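Local atomic coordinates of heat shock protein STI1 (Saccharomyces cerevisiae, PDB entry 3UPV), a protein that serves as a co-chaperone that binds Hsp70 and Hsp90, here represented by its TPR2B domain in complex with an Hsp70 C-terminal peptide. Residues S53-I65 with A74-K86. Numbering follows the deposited sequence.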
loop_
_atom_site.group_PDB
_atom_site.type_symbol
_atom_site.label_atom_id
_atom_site.label_comp_id
_atom_site.label_asym_id
_atom_site.label_seq_id
_atom_site.Cartn_x
_atom_site.Cartn_y
_atom_site.Cartn_z
ATOM N N SER A 53 -3.588 11.959 1.997
ATOM C CA SER A 53 -2.997 12.451 0.719
ATOM C C SER A 53 -3.202 11.374 -0.333
ATOM O O SER A 53 -2.223 10.617 -0.722
ATOM C CB SER A 53 -1.511 12.734 0.980
ATOM O OG SER A 53 -1.389 13.938 1.737
ATOM N N PHE A 54 -4.468 11.207 -0.770
ATOM C CA PHE A 54 -4.791 10.025 -1.590
ATOM C C PHE A 54 -4.202 9.903 -3.031
ATOM O O PHE A 54 -3.794 8.834 -3.419
ATOM C CB PHE A 54 -6.307 9.786 -1.572
ATOM C CG PHE A 54 -6.823 9.441 -0.182
ATOM C CD1 PHE A 54 -6.457 8.235 0.414
ATOM C CD2 PHE A 54 -7.618 10.350 0.542
ATOM C CE1 PHE A 54 -6.905 7.905 1.694
ATOM C CE2 PHE A 54 -8.068 10.061 1.833
ATOM C CZ PHE A 54 -7.715 8.814 2.430
ATOM N N PRO A 55 -4.213 10.960 -3.806
ATOM C CA PRO A 55 -3.578 10.963 -5.178
ATOM C C PRO A 55 -2.114 10.496 -5.095
ATOM O O PRO A 55 -1.732 9.589 -5.830
ATOM C CB PRO A 55 -3.657 12.414 -5.571
ATOM C CG PRO A 55 -4.901 12.871 -4.844
ATOM C CD PRO A 55 -4.796 12.279 -3.485
ATOM N N GLU A 56 -1.357 11.059 -4.132
ATOM C CA GLU A 56 0.041 10.634 -3.859
ATOM C C GLU A 56 0.128 9.176 -3.425
ATOM O O GLU A 56 0.976 8.423 -3.929
ATOM C CB GLU A 56 0.695 11.580 -2.851
ATOM C CG GLU A 56 0.794 12.950 -3.486
ATOM C CD GLU A 56 -0.464 13.859 -3.292
ATOM O OE1 GLU A 56 -0.394 15.051 -3.725
ATOM O OE2 GLU A 56 -1.493 13.437 -2.673
ATOM N N ALA A 57 -0.742 8.781 -2.489
ATOM C CA ALA A 57 -0.735 7.378 -2.048
ATOM C C ALA A 57 -0.995 6.470 -3.218
ATOM O O ALA A 57 -0.345 5.397 -3.401
ATOM C CB ALA A 57 -1.772 7.133 -0.939
ATOM N N ILE A 58 -1.960 6.862 -4.039
ATOM C CA ILE A 58 -2.305 5.968 -5.163
ATOM C C ILE A 58 -1.151 5.883 -6.195
ATOM O O ILE A 58 -0.862 4.804 -6.718
ATOM C CB ILE A 58 -3.655 6.450 -5.862
ATOM C CG1 ILE A 58 -4.860 6.115 -4.924
ATOM C CG2 ILE A 58 -3.839 5.825 -7.213
ATOM C CD1 ILE A 58 -6.181 6.902 -5.242
ATOM N N ALA A 59 -0.512 7.015 -6.448
ATOM C CA ALA A 59 0.643 7.052 -7.326
ATOM C C ALA A 59 1.747 6.141 -6.791
ATOM O O ALA A 59 2.335 5.417 -7.562
ATOM C CB ALA A 59 1.127 8.414 -7.505
ATOM N N ASP A 60 1.946 6.126 -5.462
ATOM C CA ASP A 60 3.004 5.248 -4.910
ATOM C C ASP A 60 2.626 3.775 -4.979
ATOM O O ASP A 60 3.467 2.897 -5.199
ATOM C CB ASP A 60 3.295 5.634 -3.440
ATOM C CG ASP A 60 4.345 6.763 -3.321
ATOM O OD1 ASP A 60 4.470 7.277 -2.176
ATOM O OD2 ASP A 60 5.096 7.076 -4.286
ATOM N N CYS A 61 1.355 3.464 -4.719
ATOM C CA CYS A 61 0.924 2.110 -4.869
ATOM C C CYS A 61 1.107 1.650 -6.328
ATOM O O CYS A 61 1.570 0.494 -6.546
ATOM C CB CYS A 61 -0.555 1.974 -4.530
ATOM S SG CYS A 61 -0.921 2.140 -2.767
ATOM N N ASN A 62 0.750 2.498 -7.302
ATOM C CA ASN A 62 0.998 2.182 -8.727
ATOM C C ASN A 62 2.485 1.910 -9.031
ATOM O O ASN A 62 2.857 0.955 -9.743
ATOM C CB ASN A 62 0.378 3.260 -9.622
ATOM C CG ASN A 62 -1.092 3.087 -9.725
ATOM O OD1 ASN A 62 -1.858 4.059 -9.722
ATOM N ND2 ASN A 62 -1.520 1.821 -9.765
ATOM N N LYS A 63 3.347 2.704 -8.441
ATOM C CA LYS A 63 4.797 2.507 -8.611
ATOM C C LYS A 63 5.256 1.174 -7.941
ATOM O O LYS A 63 6.087 0.468 -8.501
ATOM C CB LYS A 63 5.546 3.736 -8.068
ATOM C CG LYS A 63 7.006 3.938 -8.559
ATOM C CD LYS A 63 7.087 4.468 -10.016
ATOM C CE LYS A 63 6.958 6.003 -10.128
ATOM N NZ LYS A 63 7.319 6.627 -11.499
ATOM N N ALA A 64 4.742 0.864 -6.749
ATOM C CA ALA A 64 5.045 -0.396 -6.093
ATOM C C ALA A 64 4.652 -1.575 -6.968
ATOM O O ALA A 64 5.392 -2.563 -7.056
ATOM C CB ALA A 64 4.309 -0.508 -4.738
ATOM N N ILE A 65 3.481 -1.453 -7.590
ATOM C CA ILE A 65 2.959 -2.465 -8.523
ATOM C C ILE A 65 3.915 -2.647 -9.707
ATOM O O ILE A 65 4.231 -3.798 -10.094
ATOM C CB ILE A 65 1.478 -2.173 -8.944
ATOM C CG1 ILE A 65 0.559 -2.468 -7.715
ATOM C CG2 ILE A 65 1.086 -3.023 -10.250
ATOM C CD1 ILE A 65 -0.870 -1.894 -7.777
ATOM N N ALA A 74 0.367 -3.962 -2.029
ATOM C CA ALA A 74 0.256 -2.731 -2.842
ATOM C C ALA A 74 -1.117 -2.656 -3.514
ATOM O O ALA A 74 -1.712 -1.596 -3.616
ATOM C CB ALA A 74 1.324 -2.697 -3.825
ATOM N N TYR A 75 -1.600 -3.797 -3.971
ATOM C CA TYR A 75 -2.922 -3.827 -4.600
ATOM C C TYR A 75 -4.023 -3.535 -3.587
ATOM O O TYR A 75 -4.950 -2.682 -3.884
ATOM C CB TYR A 75 -3.206 -5.152 -5.273
ATOM C CG TYR A 75 -2.270 -5.594 -6.380
ATOM C CD1 TYR A 75 -2.487 -5.232 -7.720
ATOM C CD2 TYR A 75 -1.170 -6.408 -6.100
ATOM C CE1 TYR A 75 -1.607 -5.679 -8.731
ATOM C CE2 TYR A 75 -0.278 -6.787 -7.094
ATOM C CZ TYR A 75 -0.512 -6.474 -8.395
ATOM O OH TYR A 75 0.373 -6.983 -9.344
ATOM N N ILE A 76 -3.915 -4.145 -2.394
ATOM C CA ILE A 76 -4.929 -3.931 -1.405
ATOM C C ILE A 76 -4.913 -2.463 -0.939
ATOM O O ILE A 76 -5.953 -1.749 -0.874
ATOM C CB ILE A 76 -4.793 -4.862 -0.223
ATOM C CG1 ILE A 76 -5.005 -6.289 -0.701
ATOM C CG2 ILE A 76 -5.822 -4.430 0.868
ATOM C CD1 ILE A 76 -4.639 -7.328 0.316
ATOM N N ARG A 77 -3.697 -1.952 -0.731
ATOM C CA ARG A 77 -3.561 -0.535 -0.373
ATOM C C ARG A 77 -4.159 0.423 -1.391
ATOM O O ARG A 77 -4.829 1.438 -1.057
ATOM C CB ARG A 77 -2.086 -0.253 -0.187
ATOM C CG ARG A 77 -1.943 0.875 0.683
ATOM C CD ARG A 77 -0.492 1.268 1.022
ATOM N NE ARG A 77 0.333 0.226 1.659
ATOM C CZ ARG A 77 0.207 -0.119 2.941
ATOM N NH1 ARG A 77 1.004 -1.052 3.511
ATOM N NH2 ARG A 77 -0.720 0.498 3.664
ATOM N N LYS A 78 -3.814 0.213 -2.652
ATOM C CA LYS A 78 -4.376 1.039 -3.713
ATOM C C LYS A 78 -5.914 1.039 -3.740
ATOM O O LYS A 78 -6.520 2.100 -3.908
ATOM C CB LYS A 78 -3.904 0.484 -5.032
ATOM C CG LYS A 78 -4.430 1.241 -6.250
ATOM C CD LYS A 78 -3.830 0.606 -7.522
ATOM C CE LYS A 78 -4.526 1.118 -8.766
ATOM N NZ LYS A 78 -3.920 0.589 -10.049
ATOM N N ALA A 79 -6.510 -0.161 -3.632
ATOM C CA ALA A 79 -7.979 -0.269 -3.629
ATOM C C ALA A 79 -8.567 0.509 -2.496
ATOM O O ALA A 79 -9.625 1.148 -2.655
ATOM C CB ALA A 79 -8.412 -1.689 -3.535
ATOM N N THR A 80 -7.922 0.412 -1.327
ATOM C CA THR A 80 -8.418 1.132 -0.124
ATOM C C THR A 80 -8.383 2.664 -0.410
ATOM O O THR A 80 -9.332 3.367 -0.094
ATOM C CB THR A 80 -7.681 0.791 1.187
ATOM O OG1 THR A 80 -6.334 1.248 1.137
ATOM C CG2 THR A 80 -7.666 -0.689 1.458
ATOM N N ALA A 81 -7.296 3.164 -1.010
ATOM C CA ALA A 81 -7.201 4.571 -1.377
ATOM C C ALA A 81 -8.199 4.920 -2.445
ATOM O O ALA A 81 -8.823 6.021 -2.418
ATOM C CB ALA A 81 -5.777 4.961 -1.791
ATOM N N GLN A 82 -8.412 4.014 -3.377
ATOM C CA GLN A 82 -9.418 4.300 -4.442
ATOM C C GLN A 82 -10.847 4.410 -3.836
ATOM O O GLN A 82 -11.635 5.318 -4.178
ATOM C CB GLN A 82 -9.379 3.268 -5.575
ATOM C CG GLN A 82 -8.110 3.455 -6.444
ATOM C CD GLN A 82 -7.923 2.371 -7.507
ATOM O OE1 GLN A 82 -7.684 2.667 -8.668
ATOM N NE2 GLN A 82 -8.138 1.148 -7.147
ATOM N N ILE A 83 -11.161 3.570 -2.853
ATOM C CA ILE A 83 -12.418 3.715 -2.206
ATOM C C ILE A 83 -12.495 5.095 -1.511
ATOM O O ILE A 83 -13.536 5.753 -1.534
ATOM C CB ILE A 83 -12.590 2.584 -1.209
ATOM C CG1 ILE A 83 -12.871 1.289 -2.004
ATOM C CG2 ILE A 83 -13.737 2.777 -0.173
ATOM C CD1 ILE A 83 -12.797 0.078 -1.191
ATOM N N ALA A 84 -11.376 5.541 -0.932
ATOM C CA ALA A 84 -11.414 6.786 -0.206
ATOM C C ALA A 84 -11.742 7.953 -1.082
ATOM O O ALA A 84 -12.368 8.916 -0.599
ATOM C CB ALA A 84 -10.118 7.015 0.558
ATOM N N VAL A 85 -11.301 7.878 -2.331
ATOM C CA VAL A 85 -11.558 8.935 -3.323
ATOM C C VAL A 85 -12.736 8.627 -4.259
ATOM O O VAL A 85 -12.969 9.318 -5.258
ATOM C CB VAL A 85 -10.284 9.312 -4.148
ATOM C CG1 VAL A 85 -9.219 9.955 -3.272
ATOM C CG2 VAL A 85 -9.756 8.110 -4.895
ATOM N N LYS A 86 -13.556 7.654 -3.871
ATOM C CA LYS A 86 -14.835 7.307 -4.600
ATOM C C LYS A 86 -14.600 6.843 -6.034
ATOM O O LYS A 86 -15.467 6.940 -6.921
ATOM C CB LYS A 86 -15.747 8.516 -4.665
ATOM C CG LYS A 86 -16.069 9.084 -3.341
ATOM C CD LYS A 86 -17.167 10.104 -3.565
ATOM C CE LYS A 86 -17.321 10.957 -2.394
ATOM N NZ LYS A 86 -17.591 10.056 -1.243
#
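Helix 54-65 and helix 74-84 run nearly antiparallel, their axes inclined at 157° and 8.9 Å apart at closest approach, with Cys-61 backed against Ala-74 and Phe-54 facing Ala-81. This is the junction between successive tetratricopeptide repeats: the second helix of TPR 8 packs on the first helix of TPR 9. Alanines on the later helix let the larger side chains of the earlier one come close. At one end the methyl of Ala-84 sits over a face of the Phe-54 ring, a CH-pi contact 3.6 Å from CB to the ring centroid, while Val-85 CG1 lies against Phe-54 CB. Replacing Phe-54 by an alanine would probably strip the Ala-84 methyl of its aromatic cover and open a gap where the helix 74-84 ends. One turn on, Ile-58 presses CG1 onto Ala-81 CB at a tight 3.5 Å, and its CD1 reaches on to Val-85 CG2. Cys-61 fills the middle: with SG anti to its own carbonyl carbon (chi1 -71°), the sulfur lies along the aliphatic part of Arg-77, 3.7 Å from Arg-77 CB and nearly as close to CG and CD. Beyond the bend at chi3, the Arg-77 guanidinium turns to the bound Hsp70 peptide, where NH1 donates a hydrogen bond to the peptide backbone, and NE is hydrogen-bonded to Ser-42 OG; the cysteine thus packs behind a peptide-binding residue. The extended Lys-78 chain crosses Ile-65 at about a right angle, CD lying 3.9 Å from Ile-65 CD1. At the far end Ala-64 and Ala-74 meet methyl to methyl. Tyr-75, its hydroxyl hydrogen-bonded to Pro-69 O, offers a ring face to Ile-65, whose CG1 rides toward the rim, 4.1 Å from the centroid and 13° off the ring normal.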